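Local coordinates for DUF3209 family protein (Thermus thermophilus, PDB 2EHW) that is of unknown function but forms a mostly helical protein whose long last helix includes a predicted coiled coil, at residues D23-H26 with E27-L31; A32-L35 with G36-E40; A60-H63 with L64-A68; E97-A100 with L101-D104; H109-L112 with H113-P117. One frame throughout, in Å; residues are numbered along the deposited sequence.

Interaction 1: residues D23-H26 with E27-L31; sequences DLLH and EREEL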
loop_
_atom_site.group_PDB
_atom_site.type_symbol
_atom_site.label_atom_id
_atom_site.label_comp_id
_atom_site.label_asym_id
_atom_site.label_seq_id
_atom_site.Cartn_x
_atom_site.Cartn_y
_atom_site.Cartn_z
ATOM N N ASP A 23 7.710 12.200 -11.197
ATOM C CA ASP A 23 8.388 11.423 -10.159
ATOM C C ASP A 23 7.981 9.944 -10.169
ATOM O O ASP A 23 8.739 9.083 -9.722
ATOM C CB ASP A 23 8.098 12.001 -8.768
ATOM C CG ASP A 23 8.938 13.230 -8.450
ATOM O OD1 ASP A 23 10.116 13.269 -8.857
ATOM O OD2 ASP A 23 8.427 14.149 -7.775
ATOM N N LEU A 24 6.790 9.653 -10.678
ATOM C CA LEU A 24 6.296 8.281 -10.721
ATOM C C LEU A 24 6.271 7.727 -12.139
ATOM O O LEU A 24 5.655 6.698 -12.402
ATOM C CB LEU A 24 4.885 8.222 -10.129
ATOM C CG LEU A 24 4.739 8.681 -8.677
ATOM C CD1 LEU A 24 3.266 8.751 -8.307
ATOM C CD2 LEU A 24 5.496 7.722 -7.761
ATOM N N LEU A 25 6.952 8.412 -13.048
ATOM C CA LEU A 25 6.993 8.009 -14.449
ATOM C C LEU A 25 7.372 6.552 -14.724
ATOM O O LEU A 25 6.576 5.789 -15.262
ATOM C CB LEU A 25 7.951 8.919 -15.224
ATOM C CG LEU A 25 8.052 8.666 -16.729
ATOM C CD1 LEU A 25 6.745 9.081 -17.412
ATOM C CD2 LEU A 25 9.230 9.447 -17.291
ATOM N N HIS A 26 8.588 6.164 -14.368
ATOM C CA HIS A 26 9.031 4.807 -14.652
ATOM C C HIS A 26 8.263 3.715 -13.928
ATOM O O HIS A 26 8.254 2.563 -14.365
ATOM C CB HIS A 26 10.528 4.686 -14.386
ATOM C CG HIS A 26 11.350 5.597 -15.242
ATOM N ND1 HIS A 26 11.253 6.971 -15.165
ATOM C CD2 HIS A 26 12.232 5.337 -16.237
ATOM C CE1 HIS A 26 12.038 7.517 -16.079
ATOM N NE2 HIS A 26 12.642 6.548 -16.743
ATOM N N GLU A 27 7.608 4.068 -12.829
ATOM C CA GLU A 27 6.846 3.066 -12.114
ATOM C C GLU A 27 5.542 2.811 -12.849
ATOM O O GLU A 27 5.042 1.690 -12.855
ATOM C CB GLU A 27 6.573 3.496 -10.671
ATOM C CG GLU A 27 7.778 3.375 -9.758
ATOM C CD GLU A 27 8.615 4.633 -9.730
ATOM O OE1 GLU A 27 8.351 5.538 -10.552
ATOM O OE2 GLU A 27 9.536 4.714 -8.889
ATOM N N ARG A 28 4.994 3.844 -13.481
ATOM C CA ARG A 28 3.750 3.670 -14.220
ATOM C C ARG A 28 4.026 2.971 -15.548
ATOM O O ARG A 28 3.146 2.310 -16.103
ATOM C CB ARG A 28 3.058 5.019 -14.477
ATOM C CG ARG A 28 2.496 5.710 -13.232
ATOM C CD ARG A 28 1.650 6.917 -13.622
ATOM N NE ARG A 28 1.356 7.807 -12.496
ATOM C CZ ARG A 28 0.294 7.708 -11.702
ATOM N NH1 ARG A 28 0.125 8.576 -10.711
ATOM N NH2 ARG A 28 -0.600 6.746 -11.896
ATOM N N GLU A 29 5.250 3.105 -16.054
ATOM C CA GLU A 29 5.608 2.478 -17.321
ATOM C C GLU A 29 5.823 0.979 -17.175
ATOM O O GLU A 29 5.393 0.204 -18.029
ATOM C CB GLU A 29 6.865 3.127 -17.910
ATOM C CG GLU A 29 6.791 4.636 -17.990
ATOM C CD GLU A 29 7.637 5.207 -19.109
ATOM O OE1 GLU A 29 8.795 4.761 -19.261
ATOM O OE2 GLU A 29 7.137 6.109 -19.826
ATOM N N GLU A 30 6.488 0.573 -16.095
ATOM C CA GLU A 30 6.741 -0.844 -15.837
ATOM C C GLU A 30 5.439 -1.587 -15.584
ATOM O O GLU A 30 5.256 -2.722 -16.015
ATOM C CB GLU A 30 7.628 -1.024 -14.603
ATOM C CG GLU A 30 9.050 -0.545 -14.756
ATOM C CD GLU A 30 9.960 -1.102 -13.673
ATOM O OE1 GLU A 30 9.732 -0.816 -12.477
ATOM O OE2 GLU A 30 10.902 -1.839 -14.021
ATOM N N LEU A 31 4.539 -0.924 -14.878
ATOM C CA LEU A 31 3.254 -1.498 -14.500
ATOM C C LEU A 31 2.228 -1.574 -15.629
ATOM O O LEU A 31 1.508 -2.563 -15.761
ATOM C CB LEU A 31 2.676 -0.675 -13.351
ATOM C CG LEU A 31 1.751 -1.341 -12.338
ATOM C CD1 LEU A 31 2.451 -2.530 -11.668
ATOM C CD2 LEU A 31 1.363 -0.291 -11.307
#
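Leu24 and Arg28 meet across the first turn of helix 25-31 and illustrate how one long side chain can retrace the turn it stands on. The backbone fixes the starting point: Arg28 N donates to Leu24 O at 3.1 Å. CB of Arg28 lies 3.7 Å from both Leu24 O and Leu25 O. CG sits anti to its own carbonyl carbon (chi1 -69°), which turns the chain back over the preceding turn and brings CG to 3.4 Å from Leu24 O. The chain then runs extended from CG to NE, so CD only skirts that oxygen. At the tip, NH1 passes 4.0 Å from Leu24 CD1 as the two side chains cross at a slant. The polar end is claimed by Glu15 of helix 4-16, through a salt bridge from NH1; the leucine methyl therefore packs beside a charge already paired.

One residue on, Glu29 uses the same kind of chi1 to lay CG against Leu25 O, while its OE2 stops 3.8 Å from Leu25 CD1. Glu30 N continues the ladder to His26 O at 3.2 Å. The whole is typical of a helix N-terminus: Leu24 holds the N-cap position, and its apolar side chain can offer the backbone no capping acceptor, while Arg28 ties this first turn to helix 4-16.

Interaction 2: residues A32-L35 with G36-E40; sequences APVL and GQRPE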
loop_
_atom_site.group_PDB
_atom_site.type_symbol
_atom_site.label_atom_id
_atom_site.label_comp_id
_atom_site.label_asym_id
_atom_site.label_seq_id
_atom_site.Cartn_x
_atom_site.Cartn_y
_atom_site.Cartn_z
ATOM N N ALA A 32 2.164 -0.518 -16.428
ATOM C CA ALA A 32 1.214 -0.413 -17.528
ATOM C C ALA A 32 0.926 -1.689 -18.324
ATOM O O ALA A 32 -0.233 -2.056 -18.521
ATOM C CB ALA A 32 1.660 0.701 -18.477
ATOM N N PRO A 33 1.973 -2.384 -18.792
ATOM C CA PRO A 33 1.771 -3.610 -19.571
ATOM C C PRO A 33 1.188 -4.825 -18.847
ATOM O O PRO A 33 0.535 -5.660 -19.474
ATOM C CB PRO A 33 3.164 -3.886 -20.143
ATOM C CG PRO A 33 4.066 -3.377 -19.073
ATOM C CD PRO A 33 3.409 -2.064 -18.683
ATOM N N VAL A 34 1.410 -4.934 -17.539
ATOM C CA VAL A 34 0.900 -6.093 -16.812
ATOM C C VAL A 34 -0.446 -5.883 -16.112
ATOM O O VAL A 34 -1.028 -6.834 -15.598
ATOM C CB VAL A 34 1.942 -6.600 -15.767
ATOM C CG1 VAL A 34 2.057 -5.621 -14.610
ATOM C CG2 VAL A 34 1.541 -7.963 -15.256
ATOM N N LEU A 35 -0.943 -4.649 -16.099
ATOM C CA LEU A 35 -2.217 -4.350 -15.445
ATOM C C LEU A 35 -3.381 -5.122 -16.053
ATOM O O LEU A 35 -4.391 -5.374 -15.385
ATOM C CB LEU A 35 -2.522 -2.851 -15.508
ATOM C CG LEU A 35 -1.583 -1.934 -14.724
ATOM C CD1 LEU A 35 -2.172 -0.536 -14.703
ATOM C CD2 LEU A 35 -1.402 -2.454 -13.299
ATOM N N GLY A 36 -3.242 -5.480 -17.326
ATOM C CA GLY A 36 -4.285 -6.234 -17.989
ATOM C C GLY A 36 -4.460 -7.584 -17.318
ATOM O O GLY A 36 -5.561 -7.937 -16.900
ATOM N N GLN A 37 -3.367 -8.334 -17.205
ATOM C CA GLN A 37 -3.393 -9.649 -16.583
ATOM C C GLN A 37 -3.521 -9.566 -15.068
ATOM O O GLN A 37 -3.861 -10.562 -14.419
ATOM C CB GLN A 37 -2.129 -10.435 -16.948
ATOM C CG GLN A 37 -2.054 -10.918 -18.400
ATOM C CD GLN A 37 -3.108 -11.971 -18.727
ATOM O OE1 GLN A 37 -3.329 -12.906 -17.953
ATOM N NE2 GLN A 37 -3.752 -11.830 -19.883
ATOM N N ARG A 38 -3.262 -8.384 -14.502
ATOM C CA ARG A 38 -3.354 -8.210 -13.051
ATOM C C ARG A 38 -4.132 -6.971 -12.585
ATOM O O ARG A 38 -3.557 -5.901 -12.368
ATOM C CB ARG A 38 -1.947 -8.210 -12.452
ATOM C CG ARG A 38 -1.179 -9.482 -12.772
ATOM C CD ARG A 38 0.060 -9.586 -11.932
ATOM N NE ARG A 38 -0.269 -9.546 -10.509
ATOM C CZ ARG A 38 0.640 -9.439 -9.547
ATOM N NH1 ARG A 38 1.927 -9.366 -9.870
ATOM N NH2 ARG A 38 0.267 -9.399 -8.272
ATOM N N PRO A 39 -5.451 -7.125 -12.387
ATOM C CA PRO A 39 -6.368 -6.067 -11.952
ATOM C C PRO A 39 -6.059 -5.515 -10.564
ATOM O O PRO A 39 -6.309 -4.345 -10.284
ATOM C CB PRO A 39 -7.737 -6.754 -11.978
ATOM C CG PRO A 39 -7.531 -8.007 -12.805
ATOM C CD PRO A 39 -6.145 -8.424 -12.443
ATOM N N GLU A 40 -5.529 -6.365 -9.693
ATOM C CA GLU A 40 -5.230 -5.941 -8.335
ATOM C C GLU A 40 -4.149 -4.861 -8.333
ATOM O O GLU A 40 -4.179 -3.950 -7.509
ATOM C CB GLU A 40 -4.794 -7.134 -7.471
ATOM C CG GLU A 40 -3.404 -7.646 -7.761
ATOM C CD GLU A 40 -3.360 -8.639 -8.894
ATOM O OE1 GLU A 40 -4.259 -8.609 -9.757
ATOM O OE2 GLU A 40 -2.412 -9.449 -8.922
#
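Val34 and Arg38 lie side by side and point the same way, and this pair is the close-packed part of the turn. CG2 of Val34, anti to its backbone N, rests 4.0 Å from both CG and CD of Arg38, so a methyl covers the aliphatic stem rather than the charged end. Beneath them Arg38 N donates to Val34 O at 2.9 Å and makes a weak second bond to Leu35 O. Beyond CD the arginine bends at chi3 (57°) and presents its edge to Glu40. NE, at 2.7 Å, and NH2, at 2.8 Å, both donate to Glu40 OE2, reaching it from the same side of the carboxylate with the oxygen almost in the guanidinium plane. NH1 forms a salt bridge with Glu5, and the buried arginine also packs on Ala60 and His63 of helix 50-70.

The other side is looser. Gln37 bends at chi2 and carries its amide away from the turn, with only CB near Val34 O, while Gly36 and Pro39 are solvent-exposed. A leucine in place of Arg38 would probably leave the carboxylates of Glu40 and Glu5 without their shared mate and cut the charged tie between this turn and helix 4-16. Such a connection is characteristic of a short helix-to-helix linker: residues with helical torsions but without a regular bond ladder, followed by a proline at the start of helix 39-46.

Interaction 3: residues A60-H63 with L64-A68; sequences ALLH and LEERA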
loop_
_atom_site.group_PDB
_atom_site.type_symbol
_atom_site.label_atom_id
_atom_site.label_comp_id
_atom_site.label_asym_id
_atom_site.label_seq_id
_atom_site.Cartn_x
_atom_site.Cartn_y
_atom_site.Cartn_z
ATOM N N ALA A 60 -2.471 -8.602 -4.035
ATOM C CA ALA A 60 -1.199 -8.751 -4.728
ATOM C C ALA A 60 -0.305 -9.789 -4.060
ATOM O O ALA A 60 0.449 -10.491 -4.740
ATOM C CB ALA A 60 -0.485 -7.409 -4.804
ATOM N N LEU A 61 -0.386 -9.899 -2.736
ATOM C CA LEU A 61 0.435 -10.875 -2.030
ATOM C C LEU A 61 -0.025 -12.295 -2.365
ATOM O O LEU A 61 0.779 -13.219 -2.400
ATOM C CB LEU A 61 0.400 -10.625 -0.511
ATOM C CG LEU A 61 1.323 -9.497 -0.004
ATOM C CD1 LEU A 61 1.049 -9.181 1.466
ATOM C CD2 LEU A 61 2.786 -9.911 -0.201
ATOM N N LEU A 62 -1.315 -12.469 -2.631
ATOM C CA LEU A 62 -1.808 -13.789 -2.984
ATOM C C LEU A 62 -1.156 -14.200 -4.297
ATOM O O LEU A 62 -0.597 -15.290 -4.410
ATOM C CB LEU A 62 -3.333 -13.788 -3.141
ATOM C CG LEU A 62 -3.963 -15.140 -3.520
ATOM C CD1 LEU A 62 -3.537 -16.211 -2.529
ATOM C CD2 LEU A 62 -5.471 -15.029 -3.522
ATOM N N HIS A 63 -1.208 -13.313 -5.284
ATOM C CA HIS A 63 -0.621 -13.607 -6.589
ATOM C C HIS A 63 0.861 -13.935 -6.457
ATOM O O HIS A 63 1.345 -14.922 -6.999
ATOM C CB HIS A 63 -0.812 -12.416 -7.533
ATOM C CG HIS A 63 -0.331 -12.669 -8.928
ATOM N ND1 HIS A 63 1.004 -12.648 -9.274
ATOM C CD2 HIS A 63 -1.009 -12.973 -10.062
ATOM C CE1 HIS A 63 1.129 -12.925 -10.560
ATOM N NE2 HIS A 63 -0.078 -13.127 -11.061
ATOM N N LEU A 64 1.574 -13.102 -5.713
ATOM C CA LEU A 64 2.996 -13.293 -5.501
ATOM C C LEU A 64 3.245 -14.618 -4.785
ATOM O O LEU A 64 4.186 -15.346 -5.103
ATOM C CB LEU A 64 3.540 -12.134 -4.681
ATOM C CG LEU A 64 5.046 -11.933 -4.593
ATOM C CD1 LEU A 64 5.662 -11.897 -5.983
ATOM C CD2 LEU A 64 5.302 -10.619 -3.852
ATOM N N GLU A 65 2.395 -14.936 -3.819
ATOM C CA GLU A 65 2.551 -16.178 -3.081
ATOM C C GLU A 65 2.437 -17.330 -4.088
ATOM O O GLU A 65 3.255 -18.247 -4.079
ATOM C CB GLU A 65 1.464 -16.273 -2.006
ATOM C CG GLU A 65 1.579 -17.457 -1.050
ATOM C CD GLU A 65 2.662 -17.287 0.002
ATOM O OE1 GLU A 65 2.686 -16.247 0.693
ATOM O OE2 GLU A 65 3.485 -18.208 0.149
ATOM N N GLU A 66 1.431 -17.262 -4.963
ATOM C CA GLU A 66 1.215 -18.294 -5.976
ATOM C C GLU A 66 2.435 -18.408 -6.885
ATOM O O GLU A 66 2.955 -19.502 -7.103
ATOM C CB GLU A 66 -0.021 -17.973 -6.832
ATOM C CG GLU A 66 -1.282 -17.693 -6.034
ATOM C CD GLU A 66 -2.473 -17.293 -6.904
ATOM O OE1 GLU A 66 -2.270 -16.578 -7.917
ATOM O OE2 GLU A 66 -3.615 -17.682 -6.560
ATOM N N ARG A 67 2.892 -17.278 -7.416
ATOM C CA ARG A 67 4.055 -17.295 -8.299
ATOM C C ARG A 67 5.237 -17.983 -7.635
ATOM O O ARG A 67 5.891 -18.814 -8.246
ATOM C CB ARG A 67 4.457 -15.869 -8.714
ATOM C CG ARG A 67 5.657 -15.827 -9.666
ATOM C CD ARG A 67 5.427 -16.749 -10.865
ATOM N NE ARG A 67 6.612 -16.918 -11.705
ATOM C CZ ARG A 67 7.012 -16.047 -12.629
ATOM N NH1 ARG A 67 6.319 -14.933 -12.844
ATOM N NH2 ARG A 67 8.109 -16.291 -13.338
ATOM N N ALA A 68 5.503 -17.635 -6.381
ATOM C CA ALA A 68 6.614 -18.218 -5.630
ATOM C C ALA A 68 6.475 -19.722 -5.409
ATOM O O ALA A 68 7.477 -20.433 -5.301
ATOM C CB ALA A 68 6.759 -17.517 -4.290
#
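Leu62 and Glu66 make the first shell of side-chain contact, one turn apart on the exposed side of helix 50-70. With CG placed anti to its carbonyl carbon (chi1 -52°), Glu66 folds back so that this methylene lies 3.0 Å from Leu62 O, a close approach along the helix wall. The extended remainder then splits its carboxylate between two neighbours: OE2 stands 4.0 Å from Leu62 CG, and OE1 lies 3.6 Å from His63 CA. The two side chains cross at a slant, and within segments 60-63 and 64-68 the carboxylate oxygens lie nearest to carbon atoms.

What positions them is an unbroken run of i to i+4 backbone bonds. Leu64 N donates to Ala60 O, Glu65 N to Leu61 O and Glu66 N to Leu62 O. Arg67 N closes the run on His63 O at 2.8 Å, nearly straight at the hydrogen (170°). The His63 ring turns its edge to Leu64 N and packs on Arg38 of the preceding linker. Leu61 and Leu64 touch loosely through their CD2 methyls, and Leu64 CB leans on Ala60 O.

Farther out, Arg67 forms a salt bridge with Glu71 just beyond the helix and rests on Trp77. Leu61 packs on Val84 of helix 75-115, and the glutamates and Leu62 stay exposed. Leu64 lies between helices 4-16 and 75-115, touching Glu5 and Leu80, while Ala60 meets Glu5 and Arg38 and Ala68 packs on Leu81.

Interaction 4: residues E97-A100 with L101-D104; sequences EAEA and LYQD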
loop_
_atom_site.group_PDB
_atom_site.type_symbol
_atom_site.label_atom_id
_atom_site.label_comp_id
_atom_site.label_asym_id
_atom_site.label_seq_id
_atom_site.Cartn_x
_atom_site.Cartn_y
_atom_site.Cartn_z
ATOM N N GLU A 97 -1.445 4.663 13.009
ATOM C CA GLU A 97 -1.094 6.021 13.407
ATOM C C GLU A 97 -2.199 6.991 13.057
ATOM O O GLU A 97 -2.553 7.845 13.871
ATOM C CB GLU A 97 0.203 6.452 12.735
ATOM C CG GLU A 97 1.431 6.001 13.483
ATOM C CD GLU A 97 1.615 6.775 14.769
ATOM O OE1 GLU A 97 1.854 8.000 14.696
ATOM O OE2 GLU A 97 1.517 6.162 15.853
ATOM N N ALA A 98 -2.740 6.866 11.848
ATOM C CA ALA A 98 -3.837 7.725 11.409
ATOM C C ALA A 98 -5.013 7.462 12.341
ATOM O O ALA A 98 -5.662 8.391 12.830
ATOM C CB ALA A 98 -4.234 7.390 9.969
ATOM N N GLU A 99 -5.268 6.179 12.584
ATOM C CA GLU A 99 -6.348 5.734 13.462
ATOM C C GLU A 99 -6.190 6.363 14.848
ATOM O O GLU A 99 -7.131 6.961 15.380
ATOM C CB GLU A 99 -6.336 4.193 13.542
ATOM C CG GLU A 99 -7.397 3.552 14.444
ATOM C CD GLU A 99 -8.828 3.975 14.114
ATOM O OE1 GLU A 99 -9.158 4.168 12.929
ATOM O OE2 GLU A 99 -9.636 4.097 15.051
ATOM N N ALA A 100 -4.998 6.256 15.425
ATOM C CA ALA A 100 -4.756 6.836 16.740
ATOM C C ALA A 100 -5.073 8.330 16.725
ATOM O O ALA A 100 -5.676 8.855 17.659
ATOM C CB ALA A 100 -3.306 6.616 17.153
ATOM N N LEU A 101 -4.648 9.007 15.659
ATOM C CA LEU A 101 -4.874 10.436 15.500
ATOM C C LEU A 101 -6.368 10.685 15.497
ATOM O O LEU A 101 -6.867 11.581 16.176
ATOM C CB LEU A 101 -4.261 10.926 14.178
ATOM C CG LEU A 101 -4.497 12.370 13.698
ATOM C CD1 LEU A 101 -4.448 13.354 14.860
ATOM C CD2 LEU A 101 -3.446 12.723 12.661
ATOM N N TYR A 102 -7.072 9.863 14.728
ATOM C CA TYR A 102 -8.521 9.939 14.604
ATOM C C TYR A 102 -9.187 9.898 15.980
ATOM O O TYR A 102 -9.930 10.805 16.353
ATOM C CB TYR A 102 -9.011 8.769 13.746
ATOM C CG TYR A 102 -10.499 8.717 13.544
ATOM C CD1 TYR A 102 -11.129 9.565 12.637
ATOM C CD2 TYR A 102 -11.286 7.836 14.281
ATOM C CE1 TYR A 102 -12.507 9.538 12.470
ATOM C CE2 TYR A 102 -12.663 7.806 14.128
ATOM C CZ TYR A 102 -13.264 8.659 13.224
ATOM O OH TYR A 102 -14.625 8.647 13.094
ATOM N N GLN A 103 -8.906 8.846 16.741
ATOM C CA GLN A 103 -9.495 8.694 18.066
ATOM C C GLN A 103 -9.134 9.842 18.999
ATOM O O GLN A 103 -9.997 10.385 19.677
ATOM C CB GLN A 103 -9.050 7.370 18.685
ATOM C CG GLN A 103 -9.572 6.144 17.964
ATOM C CD GLN A 103 -8.732 4.914 18.250
ATOM O OE1 GLN A 103 -8.308 4.695 19.386
ATOM N NE2 GLN A 103 -8.492 4.100 17.226
ATOM N N ASP A 104 -7.856 10.214 19.029
ATOM C CA ASP A 104 -7.405 11.290 19.903
ATOM C C ASP A 104 -8.061 12.633 19.588
ATOM O O ASP A 104 -8.128 13.512 20.447
ATOM C CB ASP A 104 -5.878 11.418 19.856
ATOM C CG ASP A 104 -5.172 10.301 20.628
ATOM O OD1 ASP A 104 -5.707 9.877 21.670
ATOM O OD2 ASP A 104 -4.073 9.859 20.218
#
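Glu99 and Gln103 meet one turn apart on an exposed helix, through their polar ends. NE2 of Gln103 donates to OE2 of Glu99 with an N-H...O angle of 157°; the modelled separation of 2.5 Å is very short, so the exact length is doubtful although the pairing is plausible. The two side chains cross at a slant: CG of Glu99 is anti to its backbone N (chi1 179°) and the chain then bends at chi2, whereas Gln103 runs extended beyond CG. Their carboxylate and amide planes are 46° apart, so the two groups are twisted and not flat against each other. OE2 also lies 4.2 Å from Tyr102 CD2, placed obliquely to the ring.

The main-chain account is complete at every step across the contact. Glu97 O accepts from Leu101 N at 3.0 Å, Ala98 O from Tyr102 N at 2.8 Å, Glu99 O from Gln103 N at 2.9 Å, and Ala100 O from Asp104 N at 2.9 Å. Asp104 OD2 also comes within 3.2 Å of Ala100 O, but both are acceptors, and no bond joins them.

Every residue here except Ala100 is solvent-exposed, and all eight touch neighbouring molecules in the crystal. The contact belongs to helix 75-115, within its predicted coiled coil and about 18 Å, between nearest atoms, from segment 60-68 of the preceding helix.

Interaction 5: residues H109-L112 with H113-P117; sequences HGRL and HRLFP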
loop_
_atom_site.group_PDB
_atom_site.type_symbol
_atom_site.label_atom_id
_atom_site.label_comp_id
_atom_site.label_asym_id
_atom_site.label_seq_id
_atom_site.Cartn_x
_atom_site.Cartn_y
_atom_site.Cartn_z
ATOM N N HIS A 109 -11.410 16.920 22.095
ATOM C CA HIS A 109 -12.614 17.741 22.011
ATOM C C HIS A 109 -13.329 17.688 23.359
ATOM O O HIS A 109 -13.748 18.716 23.898
ATOM C CB HIS A 109 -13.515 17.201 20.896
ATOM C CG HIS A 109 -14.913 17.745 20.905
ATOM N ND1 HIS A 109 -15.860 17.356 19.980
ATOM C CD2 HIS A 109 -15.533 18.623 21.730
ATOM C CE1 HIS A 109 -17.002 17.970 20.236
ATOM N NE2 HIS A 109 -16.831 18.745 21.293
ATOM N N GLY A 110 -13.469 16.483 23.901
ATOM C CA GLY A 110 -14.128 16.335 25.186
ATOM C C GLY A 110 -13.326 17.000 26.285
ATOM O O GLY A 110 -13.886 17.548 27.231
ATOM N N ARG A 111 -12.005 16.961 26.152
ATOM C CA ARG A 111 -11.121 17.558 27.143
ATOM C C ARG A 111 -11.251 19.082 27.176
ATOM O O ARG A 111 -11.252 19.688 28.244
ATOM C CB ARG A 111 -9.673 17.167 26.848
ATOM C CG ARG A 111 -8.704 17.528 27.963
ATOM C CD ARG A 111 -9.080 16.810 29.251
ATOM N NE ARG A 111 -8.286 17.258 30.389
ATOM C CZ ARG A 111 -8.550 16.936 31.651
ATOM N NH1 ARG A 111 -7.778 17.382 32.633
ATOM N NH2 ARG A 111 -9.591 16.165 31.931
ATOM N N LEU A 112 -11.359 19.697 26.005
ATOM C CA LEU A 112 -11.497 21.148 25.914
ATOM C C LEU A 112 -12.760 21.602 26.608
ATOM O O LEU A 112 -12.790 22.639 27.268
ATOM C CB LEU A 112 -11.566 21.592 24.453
ATOM C CG LEU A 112 -10.264 21.685 23.673
ATOM C CD1 LEU A 112 -10.565 21.975 22.213
ATOM C CD2 LEU A 112 -9.401 22.775 24.276
ATOM N N HIS A 113 -13.813 20.815 26.428
ATOM C CA HIS A 113 -15.105 21.110 27.015
ATOM C C HIS A 113 -15.003 21.211 28.532
ATOM O O HIS A 113 -15.483 22.173 29.128
ATOM C CB HIS A 113 -16.105 20.017 26.632
ATOM C CG HIS A 113 -17.521 20.333 27.000
ATOM N ND1 HIS A 113 -18.536 19.403 26.920
ATOM C CD2 HIS A 113 -18.094 21.477 27.450
ATOM C CE1 HIS A 113 -19.671 19.958 27.307
ATOM N NE2 HIS A 113 -19.431 21.216 27.633
ATOM N N ARG A 114 -14.371 20.220 29.151
ATOM C CA ARG A 114 -14.227 20.192 30.604
ATOM C C ARG A 114 -13.331 21.289 31.182
ATOM O O ARG A 114 -13.629 21.842 32.239
ATOM C CB ARG A 114 -13.715 18.818 31.054
ATOM C CG ARG A 114 -14.793 17.734 31.135
ATOM C CD ARG A 114 -14.192 16.365 31.459
ATOM N NE ARG A 114 -13.635 15.706 30.277
ATOM C CZ ARG A 114 -12.473 15.056 30.258
ATOM N NH1 ARG A 114 -11.735 14.974 31.358
ATOM N NH2 ARG A 114 -12.046 14.485 29.140
ATOM N N LEU A 115 -12.241 21.607 30.495
ATOM C CA LEU A 115 -11.327 22.636 30.975
ATOM C C LEU A 115 -11.868 24.041 30.721
ATOM O O LEU A 115 -11.321 25.025 31.217
ATOM C CB LEU A 115 -9.961 22.476 30.302
ATOM C CG LEU A 115 -9.223 21.180 30.641
ATOM C CD1 LEU A 115 -8.041 21.007 29.717
ATOM C CD2 LEU A 115 -8.780 21.211 32.104
ATOM N N PHE A 116 -12.947 24.131 29.950
ATOM C CA PHE A 116 -13.543 25.424 29.644
ATOM C C PHE A 116 -15.069 25.362 29.657
ATOM O O PHE A 116 -15.720 25.627 28.645
ATOM C CB PHE A 116 -13.038 25.910 28.283
ATOM C CG PHE A 116 -11.542 25.991 28.195
ATOM C CD1 PHE A 116 -10.840 26.934 28.935
ATOM C CD2 PHE A 116 -10.830 25.105 27.399
ATOM C CE1 PHE A 116 -9.448 26.994 28.886
ATOM C CE2 PHE A 116 -9.432 25.156 27.342
ATOM C CZ PHE A 116 -8.743 26.100 28.087
ATOM N N PRO A 117 -15.662 25.018 30.815
ATOM C CA PRO A 117 -17.117 24.917 30.975
ATOM C C PRO A 117 -17.873 26.175 30.545
ATOM O O PRO A 117 -17.191 27.157 30.175
ATOM C CB PRO A 117 -17.281 24.632 32.467
ATOM C CG PRO A 117 -16.038 23.863 32.794
ATOM C CD PRO A 117 -14.981 24.675 32.077
#
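Helical i to i+4 bonds still join His113 N to His109 O (3.3 Å) and Leu115 N to Arg111 O (3.1 Å), but the backbone then leaves the helix at Phe116, whose phi of -140° is no longer helical. These are the final turns of the long helix 75-115, where the predicted coiled coil runs out and a phenylalanine and a proline follow.

Arg111 sends its side chain along the helix toward Leu115. CG is anti to the backbone N and the chain bends at chi2 (61°), which brings NE to 3.8 Å from Leu115 CD1, while Leu115 CD2 lies over one face of the guanidinium, 4.0 Å from Arg111 NH1. The leucine thus packs against the flat face of a charged group, an apolar cover over a cation.

Arg114 crosses the same arginine at about a right angle, bent at chi3, their guanidinium planes 67° apart. Arg111 CD sits over one face of the Arg114 group. The modelled 2.5 Å separating Arg111 NH2 from Arg114 NH1 sets two like-charged donors side by side and is doubtful; both side chains are exposed and touch crystal neighbours.

Leu112 crosses Phe116 at a slant, and Leu115 CB covers one ring face of the phenylalanine toward its rim. Leu112 CD2 meets Phe116 CE2 at 3.9 Å, and at the ring edge Phe116 CD2 stands 3.2 Å from Leu112 O.

In the fold
The five contacts follow one another along the chain and are all local, each within a turn or two of backbone. Interactions 1 and 2 adjoin in sequence, their centres about 13 Å apart, one on helix 25-31 and the other leading into helix 39-46. Interaction 3, on helix 50-70, touches interaction 2 directly: Arg38 CZ lies 3.2 Å from His63 ND1, joining the linker to that helix. Interactions 4 and 5 share helix 75-115, with centres about 19 Å apart, on the opposite side of the chain's centre from the other three. Interaction 5 lies about 50 Å, centre to centre, from interaction 3, so the protein combines a compact helical part with a long projecting helix.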